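Hypothetical protein PH0832 (Pyrococcus horikoshii, PDB 2P9X) is of unknown function but binds zinc ions and forms an all-helical four-chain assembly of the Nitrosopumilus output domain family. Local coordinates at residues 55-58 and 59-63; 25-28 and 29-32; 11-14 and 15-19; 66-69 and 70-74. All coordinates share one frame; numbering follows the deposited sequence.

Contact 1 (55-58 and 59-63); sequences KLFG and EYSAR
Phe57 and Ser61 meet across the turn that joins two helices, the CB of Phe57 lying 3.4 Å from Ser61 OG. The serine oxygen sits obliquely to the phenyl ring; with OG anti to its own backbone N (chi1 -176°), the hydroxyl is directed past this CB, and it is hydrogen-bonded to Ser61 of the third subunit. One face of the ring is covered within its own segment by Leu56 CG, 3.5 Å above the plane and over its centre.

The polar part is backbone and water. Gly58 stands at the N-cap position of the second helix, and its carbonyl O accepts from Ala62 N at 3.1 Å, opening the new helix. Its positive phi of 104° would jam a CB against the carbonyl O of Phe57, so the turn calls for glycine. A water bridges the break, donating to Phe57 O at 2.7 Å and accepting from Ser61 N at 3.1 Å.

This is a helix-to-helix corner between helix 46-57 and helix 59-76. Leu56 and Phe57 reach helix 23-35, Ala62 leans back on Val53 and Ser54, and Tyr60 bonds through its OH to His30 of the second subunit.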
ATOM      1  N   LYS A  55      -0.334   9.281  -0.772  1.00 22.18           N
ATOM      2  CA  LYS A  55       0.199   8.982  -2.100  1.00 23.51           C
ATOM      3  C   LYS A  55       1.216   7.844  -2.049  1.00 23.00           C
ATOM      4  O   LYS A  55       1.409   7.127  -3.025  1.00 22.98           O
ATOM      5  CB  LYS A  55       0.829  10.228  -2.721  1.00 26.47           C
ATOM      6  CG  LYS A  55      -0.197  11.124  -3.392  1.00 30.98           C
ATOM      7  CD  LYS A  55       0.359  12.492  -3.720  1.00 34.68           C
ATOM      8  CE  LYS A  55      -0.717  13.358  -4.361  1.00 38.22           C
ATOM      9  NZ  LYS A  55      -0.234  14.743  -4.611  1.00 41.95           N
ATOM     10  N   LEU A  56       1.850   7.664  -0.897  1.00 20.68           N
ATOM     11  CA  LEU A  56       2.833   6.602  -0.749  1.00 19.21           C
ATOM     12  C   LEU A  56       2.223   5.216  -0.549  1.00 20.72           C
ATOM     13  O   LEU A  56       2.557   4.273  -1.268  1.00 21.69           O
ATOM     14  CB  LEU A  56       3.759   6.923   0.432  1.00 19.99           C
ATOM     15  CG  LEU A  56       4.821   5.885   0.803  1.00 18.96           C
ATOM     16  CD1 LEU A  56       5.739   5.605  -0.380  1.00 20.17           C
ATOM     17  CD2 LEU A  56       5.628   6.412   1.986  1.00 21.04           C
ATOM     18  N   PHE A  57       1.308   5.103   0.411  1.00 19.85           N
ATOM     19  CA  PHE A  57       0.701   3.818   0.745  1.00 19.56           C
ATOM     20  C   PHE A  57      -0.812   3.720   0.605  1.00 20.25           C
ATOM     21  O   PHE A  57      -1.373   2.653   0.829  1.00 23.17           O
ATOM     22  CB  PHE A  57       1.044   3.451   2.190  1.00 19.98           C
ATOM     23  CG  PHE A  57       2.511   3.263   2.453  1.00 20.92           C
ATOM     24  CD1 PHE A  57       3.238   2.303   1.763  1.00 22.05           C
ATOM     25  CD2 PHE A  57       3.147   4.002   3.451  1.00 23.57           C
ATOM     26  CE1 PHE A  57       4.582   2.070   2.067  1.00 23.49           C
ATOM     27  CE2 PHE A  57       4.491   3.776   3.764  1.00 22.51           C
ATOM     28  CZ  PHE A  57       5.205   2.807   3.072  1.00 22.98           C
ATOM     29  N   GLY A  58      -1.470   4.819   0.264  1.00 20.79           N
ATOM     30  CA  GLY A  58      -2.916   4.785   0.153  1.00 22.05           C
ATOM     31  C   GLY A  58      -3.540   5.451   1.363  1.00 22.01           C
ATOM     32  O   GLY A  58      -2.858   5.685   2.359  1.00 22.33           O
ATOM     33  N   GLU A  59      -4.838   5.737   1.292  1.00 23.04           N
ATOM     34  CA  GLU A  59      -5.524   6.421   2.382  1.00 24.41           C
ATOM     35  C   GLU A  59      -5.740   5.597   3.647  1.00 22.56           C
ATOM     36  O   GLU A  59      -5.761   6.143   4.752  1.00 22.89           O
ATOM     37  CB  GLU A  59      -6.864   6.963   1.887  1.00 29.03           C
ATOM     38  CG  GLU A  59      -7.564   7.850   2.894  1.00 36.60           C
ATOM     39  CD  GLU A  59      -8.856   8.418   2.351  1.00 41.65           C
ATOM     40  OE1 GLU A  59      -8.807   9.095   1.303  1.00 42.30           O
ATOM     41  OE2 GLU A  59      -9.915   8.185   2.974  1.00 45.53           O
ATOM     42  N   TYR A  60      -5.906   4.290   3.494  1.00 21.26           N
ATOM     43  CA  TYR A  60      -6.104   3.424   4.650  1.00 22.30           C
ATOM     44  C   TYR A  60      -4.841   3.451   5.512  1.00 21.55           C
ATOM     45  O   TYR A  60      -4.904   3.627   6.732  1.00 21.65           O
ATOM     46  CB  TYR A  60      -6.415   1.997   4.192  1.00 23.00           C
ATOM     47  CG  TYR A  60      -7.712   1.897   3.417  1.00 25.01           C
ATOM     48  CD1 TYR A  60      -8.935   2.124   4.043  1.00 25.38           C
ATOM     49  CD2 TYR A  60      -7.714   1.632   2.046  1.00 26.17           C
ATOM     50  CE1 TYR A  60     -10.131   2.096   3.329  1.00 26.81           C
ATOM     51  CE2 TYR A  60      -8.908   1.605   1.320  1.00 28.53           C
ATOM     52  CZ  TYR A  60     -10.113   1.839   1.972  1.00 27.11           C
ATOM     53  OH  TYR A  60     -11.296   1.836   1.269  1.00 27.64           O
ATOM     54  N   SER A  61      -3.688   3.296   4.870  1.00 21.12           N
ATOM     55  CA  SER A  61      -2.424   3.322   5.589  1.00 22.40           C
ATOM     56  C   SER A  61      -2.146   4.701   6.178  1.00 20.91           C
ATOM     57  O   SER A  61      -1.645   4.809   7.298  1.00 22.21           O
ATOM     58  CB  SER A  61      -1.285   2.907   4.652  1.00 23.28           C
ATOM     59  OG  SER A  61      -0.065   2.844   5.374  1.00 31.38           O
ATOM     60  N   ALA A  62      -2.477   5.752   5.433  1.00 20.51           N
ATOM     61  CA  ALA A  62      -2.256   7.118   5.907  1.00 21.25           C
ATOM     62  C   ALA A  62      -3.093   7.363   7.151  1.00 20.93           C
ATOM     63  O   ALA A  62      -2.631   7.986   8.112  1.00 21.10           O
ATOM     64  CB  ALA A  62      -2.625   8.131   4.821  1.00 21.90           C
ATOM     65  N   ARG A  63      -4.327   6.874   7.134  1.00 20.81           N
ATOM     66  CA  ARG A  63      -5.214   7.042   8.284  1.00 21.21           C
ATOM     67  C   ARG A  63      -4.649   6.331   9.510  1.00 21.48           C
ATOM     68  O   ARG A  63      -4.668   6.882  10.610  1.00 21.08           O
ATOM     69  CB  ARG A  63      -6.613   6.508   7.964  1.00 23.50           C
ATOM     70  CG  ARG A  63      -7.535   7.556   7.350  1.00 25.45           C
ATOM     71  CD  ARG A  63      -7.890   8.619   8.384  1.00 27.51           C
ATOM     72  NE  ARG A  63      -8.722   8.061   9.447  1.00 28.29           N
ATOM     73  CZ  ARG A  63      -8.680   8.442  10.718  1.00 28.33           C
ATOM     74  NH1 ARG A  63      -7.838   9.394  11.109  1.00 29.28           N
ATOM     75  NH2 ARG A  63      -9.486   7.873  11.600  1.00 28.02           N
TER
HETATM   76  O   HOH W   1      -3.829   2.255   1.940  1.00 22.77           O

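Contact 2 (25-28 and 29-32); sequences AVLE and AHLR
Leu27 and Leu31, one helical turn apart, cross obliquely: CD1 of Leu27 lies 4.0 Å from CG of Leu31, while Leu27 CG is equally far from Leu31 CD1. Different first torsions bring this about. Leu27 holds CG anti to its backbone N (chi1 180°), whereas in Leu31 CG stands anti to the carbonyl carbon (chi1 -64°), over the preceding turn, where it comes within 3.4 Å of Leu27 O. That same oxygen accepts from Leu31 N at 2.9 Å.

His30 is turned otherwise. Its CB rests against Leu27 O and its ring stands oblique to this carbonyl, while both ring nitrogens bond outside the segments: NE2 donates to Ala52 O and ND1 pairs with Tyr60 OH of the second subunit. Ala29 has its CB 3.3 Å from Ala25 O, on the turn before. Glu28 extends beside Glu24; both bind zinc in a structure of this protein, though no metal is bound to them here, and a metal there would probably offset the like charges of the two close carboxylates.

All of this belongs to helix 23-35. Leu27, His30 and Leu31 pack on helix 46-57, with Ile39 of the following loop also against both leucines, whereas Val26, Ala29 and His30 meet the fourth subunit.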
ATOM      1  N   ALA A  25      13.341   5.853   6.655  1.00 19.66           N
ATOM      2  CA  ALA A  25      14.049   6.063   5.395  1.00 19.17           C
ATOM      3  C   ALA A  25      13.105   6.079   4.202  1.00 19.59           C
ATOM      4  O   ALA A  25      13.266   6.879   3.279  1.00 20.43           O
ATOM      5  CB  ALA A  25      15.093   4.982   5.201  1.00 20.02           C
ATOM      6  N   VAL A  26      12.123   5.186   4.211  1.00 18.49           N
ATOM      7  CA  VAL A  26      11.177   5.112   3.106  1.00 18.29           C
ATOM      8  C   VAL A  26      10.306   6.359   3.015  1.00 19.36           C
ATOM      9  O   VAL A  26      10.177   6.960   1.944  1.00 19.34           O
ATOM     10  CB  VAL A  26      10.305   3.843   3.232  1.00 17.68           C
ATOM     11  CG1 VAL A  26       9.154   3.875   2.236  1.00 18.88           C
ATOM     12  CG2 VAL A  26      11.180   2.615   2.982  1.00 19.43           C
ATOM     13  N   LEU A  27       9.704   6.764   4.127  1.00 19.16           N
ATOM     14  CA  LEU A  27       8.862   7.953   4.080  1.00 18.96           C
ATOM     15  C   LEU A  27       9.694   9.190   3.752  1.00 19.84           C
ATOM     16  O   LEU A  27       9.267  10.041   2.979  1.00 20.07           O
ATOM     17  CB  LEU A  27       8.123   8.151   5.411  1.00 17.90           C
ATOM     18  CG  LEU A  27       7.204   9.378   5.500  1.00 17.40           C
ATOM     19  CD1 LEU A  27       6.212   9.412   4.345  1.00 18.34           C
ATOM     20  CD2 LEU A  27       6.464   9.329   6.839  1.00 18.89           C
ATOM     21  N   GLU A  28      10.888   9.293   4.325  1.00 18.54           N
ATOM     22  CA  GLU A  28      11.719  10.458   4.046  1.00 20.23           C
ATOM     23  C   GLU A  28      12.153  10.516   2.585  1.00 19.66           C
ATOM     24  O   GLU A  28      12.239  11.591   2.003  1.00 21.04           O
ATOM     25  CB  GLU A  28      12.921  10.487   4.985  1.00 21.55           C
ATOM     26  CG  GLU A  28      12.572  11.199   6.282  1.00 23.81           C
ATOM     27  CD  GLU A  28      13.478  10.852   7.429  1.00 25.94           C
ATOM     28  OE1 GLU A  28      14.438  10.077   7.230  1.00 26.08           O
ATOM     29  OE2 GLU A  28      13.211  11.345   8.549  1.00 24.37           O
ATOM     30  N   ALA A  29      12.412   9.363   1.981  1.00 19.08           N
ATOM     31  CA  ALA A  29      12.794   9.362   0.571  1.00 18.97           C
ATOM     32  C   ALA A  29      11.624   9.882  -0.257  1.00 19.39           C
ATOM     33  O   ALA A  29      11.805  10.638  -1.211  1.00 20.25           O
ATOM     34  CB  ALA A  29      13.157   7.954   0.126  1.00 19.27           C
ATOM     35  N   HIS A  30      10.419   9.452   0.104  1.00 18.76           N
ATOM     36  CA  HIS A  30       9.206   9.873  -0.586  1.00 18.22           C
ATOM     37  C   HIS A  30       8.966  11.374  -0.444  1.00 19.64           C
ATOM     38  O   HIS A  30       8.696  12.058  -1.425  1.00 21.85           O
ATOM     39  CB  HIS A  30       8.012   9.106  -0.026  1.00 18.41           C
ATOM     40  CG  HIS A  30       6.698   9.532  -0.597  1.00 17.20           C
ATOM     41  ND1 HIS A  30       6.346   9.303  -1.910  1.00 19.87           N
ATOM     42  CD2 HIS A  30       5.638  10.150  -0.025  1.00 18.02           C
ATOM     43  CE1 HIS A  30       5.124   9.757  -2.122  1.00 19.45           C
ATOM     44  NE2 HIS A  30       4.671  10.276  -0.993  1.00 20.34           N
ATOM     45  N   LEU A  31       9.072  11.893   0.773  1.00 19.96           N
ATOM     46  CA  LEU A  31       8.845  13.326   0.986  1.00 19.86           C
ATOM     47  C   LEU A  31       9.905  14.182   0.317  1.00 21.60           C
ATOM     48  O   LEU A  31       9.617  15.271  -0.167  1.00 22.75           O
ATOM     49  CB  LEU A  31       8.803  13.649   2.484  1.00 19.83           C
ATOM     50  CG  LEU A  31       7.654  13.001   3.263  1.00 18.64           C
ATOM     51  CD1 LEU A  31       7.845  13.302   4.746  1.00 19.61           C
ATOM     52  CD2 LEU A  31       6.308  13.531   2.770  1.00 20.98           C
ATOM     53  N   ARG A  32      11.138  13.690   0.307  1.00 21.91           N
ATOM     54  CA  ARG A  32      12.247  14.417  -0.306  1.00 24.52           C
ATOM     55  C   ARG A  32      12.052  14.507  -1.810  1.00 25.36           C
ATOM     56  O   ARG A  32      12.169  15.582  -2.402  1.00 26.52           O
ATOM     57  CB  ARG A  32      13.568  13.698  -0.017  1.00 26.93           C
ATOM     58  CG  ARG A  32      14.823  14.489  -0.362  1.00 32.42           C
ATOM     59  CD  ARG A  32      15.358  15.223   0.865  1.00 38.62           C
ATOM     60  NE  ARG A  32      14.964  16.627   0.904  1.00 42.31           N
ATOM     61  CZ  ARG A  32      14.957  17.374   2.004  1.00 43.08           C
ATOM     62  NH1 ARG A  32      15.316  16.857   3.171  1.00 43.94           N
ATOM     63  NH2 ARG A  32      14.611  18.648   1.931  1.00 45.47           N
TER

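Contact 3 (11-14 and 15-19); sequences TIIL and ALREV
Ile13 lays its CG2 methyl over one face of the Arg17 guanidinium, 3.4 Å above the plane and over its centre. The two side chains run alongside each other in the same direction. Arg17 keeps CG anti to the carbonyl carbon (chi1 -71°) and stays extended as far as NE, so its flat end reaches back over the preceding turn onto that methyl. Leu14, one residue on, brings CD2 obliquely to the same group, 4.4 Å from NH1, and takes the backbone N of Glu18 on its carbonyl O at 3.0 Å.

Ala15 lies on another side of the helix, its CB 3.3 Å from Ile12 O. Leu16 also approaches that carbonyl, with CG 3.2 Å from Ile12 O and 4.2 Å from Ile12 CG2. Replacing Leu16 with an alanine would probably open a gap beside Ile12 and leave Leu23 and Leu27 of helix 23-35 without this apolar partner.

The chemistry divides the helix: Ile12 and Leu16 serve the interior, while the outward side mixes apolar Ile13 and Leu14 with charged Arg17. Ile13 covers the flat face of Arg17 and leaves its N-H groups to polar partners; NE makes a salt bridge with Glu24, a zinc ligand in a structure of this protein, which the arginine's charge may help to position.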
ATOM      1  N   THR A  11       8.232  13.012  17.958  1.00 20.85           N
ATOM      2  CA  THR A  11       7.262  11.979  18.299  1.00 21.44           C
ATOM      3  C   THR A  11       6.955  11.137  17.069  1.00 21.02           C
ATOM      4  O   THR A  11       6.854   9.915  17.158  1.00 22.28           O
ATOM      5  CB  THR A  11       5.954  12.582  18.826  1.00 24.72           C
ATOM      6  OG1 THR A  11       6.234  13.366  19.989  1.00 26.49           O
ATOM      7  CG2 THR A  11       4.967  11.477  19.198  1.00 26.07           C
ATOM      8  N   ILE A  12       6.804  11.790  15.921  1.00 20.15           N
ATOM      9  CA  ILE A  12       6.519  11.064  14.691  1.00 19.78           C
ATOM     10  C   ILE A  12       7.702  10.178  14.311  1.00 19.22           C
ATOM     11  O   ILE A  12       7.530   9.011  13.969  1.00 21.18           O
ATOM     12  CB  ILE A  12       6.216  12.025  13.521  1.00 19.30           C
ATOM     13  CG1 ILE A  12       4.911  12.773  13.798  1.00 21.04           C
ATOM     14  CG2 ILE A  12       6.098  11.233  12.216  1.00 20.65           C
ATOM     15  CD1 ILE A  12       4.512  13.744  12.698  1.00 20.57           C
ATOM     16  N   ILE A  13       8.904  10.733  14.383  1.00 20.25           N
ATOM     17  CA  ILE A  13      10.097   9.971  14.053  1.00 20.30           C
ATOM     18  C   ILE A  13      10.207   8.718  14.923  1.00 21.14           C
ATOM     19  O   ILE A  13      10.528   7.640  14.423  1.00 20.17           O
ATOM     20  CB  ILE A  13      11.354  10.852  14.204  1.00 22.86           C
ATOM     21  CG1 ILE A  13      11.402  11.859  13.049  1.00 25.96           C
ATOM     22  CG2 ILE A  13      12.594   9.989  14.232  1.00 26.25           C
ATOM     23  CD1 ILE A  13      12.336  13.025  13.289  1.00 29.56           C
ATOM     24  N   LEU A  14       9.936   8.847  16.219  1.00 21.35           N
ATOM     25  CA  LEU A  14      10.012   7.680  17.100  1.00 22.12           C
ATOM     26  C   LEU A  14       8.933   6.663  16.725  1.00 22.83           C
ATOM     27  O   LEU A  14       9.162   5.456  16.786  1.00 23.84           O
ATOM     28  CB  LEU A  14       9.865   8.095  18.569  1.00 23.68           C
ATOM     29  CG  LEU A  14      11.003   8.948  19.137  1.00 25.85           C
ATOM     30  CD1 LEU A  14      10.667   9.352  20.561  1.00 27.75           C
ATOM     31  CD2 LEU A  14      12.314   8.175  19.094  1.00 28.19           C
ATOM     32  N   ALA A  15       7.761   7.150  16.321  1.00 20.97           N
ATOM     33  CA  ALA A  15       6.680   6.251  15.924  1.00 20.41           C
ATOM     34  C   ALA A  15       7.097   5.457  14.684  1.00 21.00           C
ATOM     35  O   ALA A  15       6.859   4.253  14.598  1.00 22.36           O
ATOM     36  CB  ALA A  15       5.403   7.042  15.643  1.00 20.01           C
ATOM     37  N   LEU A  16       7.732   6.126  13.725  1.00 20.25           N
ATOM     38  CA  LEU A  16       8.154   5.436  12.509  1.00 20.64           C
ATOM     39  C   LEU A  16       9.185   4.362  12.838  1.00 20.67           C
ATOM     40  O   LEU A  16       9.145   3.266  12.283  1.00 21.64           O
ATOM     41  CB  LEU A  16       8.742   6.427  11.499  1.00 19.24           C
ATOM     42  CG  LEU A  16       7.856   7.608  11.082  1.00 19.23           C
ATOM     43  CD1 LEU A  16       8.621   8.463  10.081  1.00 20.68           C
ATOM     44  CD2 LEU A  16       6.542   7.115  10.483  1.00 20.71           C
ATOM     45  N   ARG A  17      10.099   4.668  13.752  1.00 20.83           N
ATOM     46  CA  ARG A  17      11.127   3.708  14.139  1.00 21.55           C
ATOM     47  C   ARG A  17      10.509   2.516  14.868  1.00 22.58           C
ATOM     48  O   ARG A  17      11.022   1.398  14.790  1.00 24.55           O
ATOM     49  CB  ARG A  17      12.184   4.395  15.008  1.00 21.83           C
ATOM     50  CG  ARG A  17      13.045   5.354  14.193  1.00 23.12           C
ATOM     51  CD  ARG A  17      14.022   6.151  15.044  1.00 24.81           C
ATOM     52  NE  ARG A  17      14.782   7.072  14.206  1.00 25.34           N
ATOM     53  CZ  ARG A  17      15.438   8.134  14.662  1.00 28.59           C
ATOM     54  NH1 ARG A  17      15.436   8.413  15.960  1.00 27.31           N
ATOM     55  NH2 ARG A  17      16.079   8.930  13.815  1.00 28.26           N
ATOM     56  N   GLU A  18       9.404   2.762  15.568  1.00 22.51           N
ATOM     57  CA  GLU A  18       8.707   1.702  16.290  1.00 23.86           C
ATOM     58  C   GLU A  18       7.996   0.770  15.315  1.00 25.21           C
ATOM     59  O   GLU A  18       7.920  -0.437  15.537  1.00 25.98           O
ATOM     60  CB  GLU A  18       7.677   2.295  17.252  1.00 27.63           C
ATOM     61  CG  GLU A  18       6.991   1.246  18.113  1.00 31.57           C
ATOM     62  CD  GLU A  18       6.016   1.841  19.102  1.00 34.79           C
ATOM     63  OE1 GLU A  18       6.118   3.054  19.386  1.00 35.24           O
ATOM     64  OE2 GLU A  18       5.152   1.089  19.606  1.00 35.27           O
ATOM     65  N   VAL A  19       7.465   1.336  14.236  1.00 23.63           N
ATOM     66  CA  VAL A  19       6.763   0.551  13.230  1.00 23.27           C
ATOM     67  C   VAL A  19       7.673  -0.495  12.601  1.00 23.90           C
ATOM     68  O   VAL A  19       7.391  -1.696  12.647  1.00 24.50           O
ATOM     69  CB  VAL A  19       6.213   1.450  12.101  1.00 24.06           C
ATOM     70  CG1 VAL A  19       5.638   0.587  10.983  1.00 25.08           C
ATOM     71  CG2 VAL A  19       5.141   2.374  12.658  1.00 25.18           C
TER

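Contact 4 (66-69 and 70-74); sequences EMVI and ISKLK
Glu66 and Ile70 lie side by side and point the same way, the glutamate's CG 4.1 Å from the isoleucine's CD1. This is the apolar part of the contact: the aliphatic stem of Glu66 serves as a wall for the branch. Ile70 swings CG1 anti to its carbonyl carbon (chi1 -64°), which lays that branch back over the turn, 3.2 Å from Glu66 O. A serine in place of Ile70 would probably lose this packing and open a gap beside the CG of Glu66. Val68 and Lys72, likewise four residues apart, are a looser pair, Val68 CG1 to Lys72 CG 4.3 Å.

Backbone bonds form the second group. Ile70 N donates to Glu66 O at 3.0 Å with an N-H...O angle of 168°, and Ser71, Lys72 and Leu73 repeat the pattern onto Met67, Val68 and Ile69.

A water adds a third element on the exposed side. It donates to Met67 O at 2.7 Å and is hydrogen-bonded to Ser71 OG at 2.8 Å, so this carbonyl serves the water as well as Ser71 N.

The charged ends look outside the two segments. Glu66 is gripped by salt bridges to Arg63 and Lys50 and by the backbone N of Leu86; Lys72 pairs with Glu18, a zinc ligand in a structure of this protein. The arrangement is that of a regular alpha-helix, 59-76, in an all-helical fold, with Ile69 and Leu73 packed between helix 3-19 and helix 86-97.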
ATOM      1  N   GLU A  66      -1.916   8.307  10.940  1.00 20.01           N
ATOM      2  CA  GLU A  66      -2.480   9.476  11.608  1.00 20.02           C
ATOM      3  C   GLU A  66      -2.950   9.080  13.008  1.00 21.17           C
ATOM      4  O   GLU A  66      -2.633   9.748  13.991  1.00 21.61           O
ATOM      5  CB  GLU A  66      -3.656  10.030  10.797  1.00 22.44           C
ATOM      6  CG  GLU A  66      -4.200  11.356  11.305  1.00 23.49           C
ATOM      7  CD  GLU A  66      -5.329  11.901  10.440  1.00 25.79           C
ATOM      8  OE1 GLU A  66      -6.190  11.111   9.990  1.00 28.62           O
ATOM      9  OE2 GLU A  66      -5.368  13.127  10.216  1.00 27.76           O
ATOM     10  N   MET A  67      -3.696   7.983  13.094  1.00 21.18           N
ATOM     11  CA  MET A  67      -4.198   7.512  14.382  1.00 22.02           C
ATOM     12  C   MET A  67      -3.057   7.216  15.346  1.00 21.98           C
ATOM     13  O   MET A  67      -3.125   7.564  16.528  1.00 24.89           O
ATOM     14  CB  MET A  67      -5.053   6.263  14.176  1.00 22.77           C
ATOM     15  CG  MET A  67      -6.396   6.578  13.543  1.00 24.59           C
ATOM     16  SD  MET A  67      -7.238   5.124  12.903  1.00 22.40           S
ATOM     17  CE  MET A  67      -7.716   4.319  14.431  1.00 26.44           C
ATOM     18  N   VAL A  68      -2.010   6.574  14.841  1.00 20.85           N
ATOM     19  CA  VAL A  68      -0.858   6.246  15.663  1.00 21.41           C
ATOM     20  C   VAL A  68      -0.143   7.513  16.140  1.00 21.72           C
ATOM     21  O   VAL A  68       0.235   7.610  17.306  1.00 24.05           O
ATOM     22  CB  VAL A  68       0.120   5.337  14.891  1.00 22.45           C
ATOM     23  CG1 VAL A  68       1.430   5.224  15.641  1.00 24.82           C
ATOM     24  CG2 VAL A  68      -0.499   3.951  14.714  1.00 22.38           C
ATOM     25  N   ILE A  69       0.018   8.496  15.257  1.00 21.54           N
ATOM     26  CA  ILE A  69       0.685   9.736  15.644  1.00 21.67           C
ATOM     27  C   ILE A  69      -0.091  10.457  16.744  1.00 23.28           C
ATOM     28  O   ILE A  69       0.489  10.919  17.728  1.00 23.52           O
ATOM     29  CB  ILE A  69       0.850  10.698  14.438  1.00 20.93           C
ATOM     30  CG1 ILE A  69       1.855  10.112  13.444  1.00 21.44           C
ATOM     31  CG2 ILE A  69       1.314  12.075  14.922  1.00 21.40           C
ATOM     32  CD1 ILE A  69       1.922  10.866  12.122  1.00 20.44           C
ATOM     33  N   ILE A  70      -1.404  10.558  16.577  1.00 24.78           N
ATOM     34  CA  ILE A  70      -2.234  11.241  17.568  1.00 25.53           C
ATOM     35  C   ILE A  70      -2.134  10.553  18.922  1.00 26.74           C
ATOM     36  O   ILE A  70      -1.991  11.209  19.957  1.00 26.72           O
ATOM     37  CB  ILE A  70      -3.708  11.292  17.109  1.00 25.05           C
ATOM     38  CG1 ILE A  70      -3.817  12.143  15.839  1.00 26.89           C
ATOM     39  CG2 ILE A  70      -4.585  11.887  18.213  1.00 28.78           C
ATOM     40  CD1 ILE A  70      -5.204  12.163  15.217  1.00 27.43           C
ATOM     41  N   SER A  71      -2.189   9.226  18.907  1.00 27.77           N
ATOM     42  CA  SER A  71      -2.102   8.439  20.132  1.00 30.08           C
ATOM     43  C   SER A  71      -0.764   8.643  20.841  1.00 30.53           C
ATOM     44  O   SER A  71      -0.715   8.780  22.067  1.00 29.19           O
ATOM     45  CB  SER A  71      -2.295   6.953  19.816  1.00 32.02           C
ATOM     46  OG  SER A  71      -3.631   6.685  19.432  1.00 39.51           O
ATOM     47  N   LYS A  72       0.320   8.664  20.073  1.00 28.88           N
ATOM     48  CA  LYS A  72       1.648   8.847  20.650  1.00 29.79           C
ATOM     49  C   LYS A  72       1.854  10.249  21.204  1.00 30.04           C
ATOM     50  O   LYS A  72       2.538  10.428  22.212  1.00 29.66           O
ATOM     51  CB  LYS A  72       2.731   8.557  19.607  1.00 30.02           C
ATOM     52  CG  LYS A  72       2.900   7.091  19.264  1.00 31.87           C
ATOM     53  CD  LYS A  72       3.214   6.259  20.492  1.00 34.33           C
ATOM     54  CE  LYS A  72       3.199   4.774  20.154  1.00 37.19           C
ATOM     55  NZ  LYS A  72       3.909   3.968  21.183  1.00 39.69           N
ATOM     56  N   LEU A  73       1.278  11.248  20.543  1.00 30.38           N
ATOM     57  CA  LEU A  73       1.440  12.614  21.020  1.00 33.21           C
ATOM     58  C   LEU A  73       0.669  12.840  22.319  1.00 34.99           C
ATOM     59  O   LEU A  73       1.065  13.599  23.195  1.00 35.12           O
ATOM     60  CB  LEU A  73       0.931  13.564  19.935  1.00 33.61           C
ATOM     61  CG  LEU A  73       1.490  14.978  20.095  1.00 36.84           C
ATOM     62  CD1 LEU A  73       3.020  15.012  20.065  1.00 35.57           C
ATOM     63  CD2 LEU A  73       1.018  15.928  18.995  1.00 39.36           C
ATOM     64  N   LYS A  74      -0.495  12.171  22.406  1.00 35.74           N
ATOM     65  CA  LYS A  74      -1.269  12.247  23.637  1.00 39.51           C
ATOM     66  C   LYS A  74      -0.495  11.645  24.813  1.00 40.48           C
ATOM     67  O   LYS A  74      -0.550  12.114  25.943  1.00 41.85           O
ATOM     68  CB  LYS A  74      -2.583  11.496  23.419  1.00 40.43           C
ATOM     69  CG  LYS A  74      -3.617  12.358  22.690  1.00 42.56           C
ATOM     70  CD  LYS A  74      -4.882  11.578  22.323  1.00 45.40           C
ATOM     71  CE  LYS A  74      -5.806  12.376  21.396  1.00 47.74           C
ATOM     72  NZ  LYS A  74      -7.061  11.651  21.205  1.00 48.49           N
TER
HETATM   73  O   HOH W   2      -5.515   7.957  17.761  1.00 36.56           O

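Contacts 1 and 4 are the more buried, contacts 2 and 3 only partly so. Contacts 1 and 4 share helix 59-76, the first at its glycine-capped start and the other farther along. Contacts 3 and 4 are joined by the salt bridge from Glu18 OE1 to Lys72 NZ, 3.0 Å, and by Ile12 against Ile69; contact 2 meets contact 3 through Leu27 and Leu16, and contact 1 through Leu56. Chemistry follows place: contact 1 is a corner bound to three other subunits, contact 2 carries apolar and histidine packing toward subunit interfaces, contact 3 pairs an apolar flank with charge, and contact 4 combines isoleucine packing with a water-bridged surface.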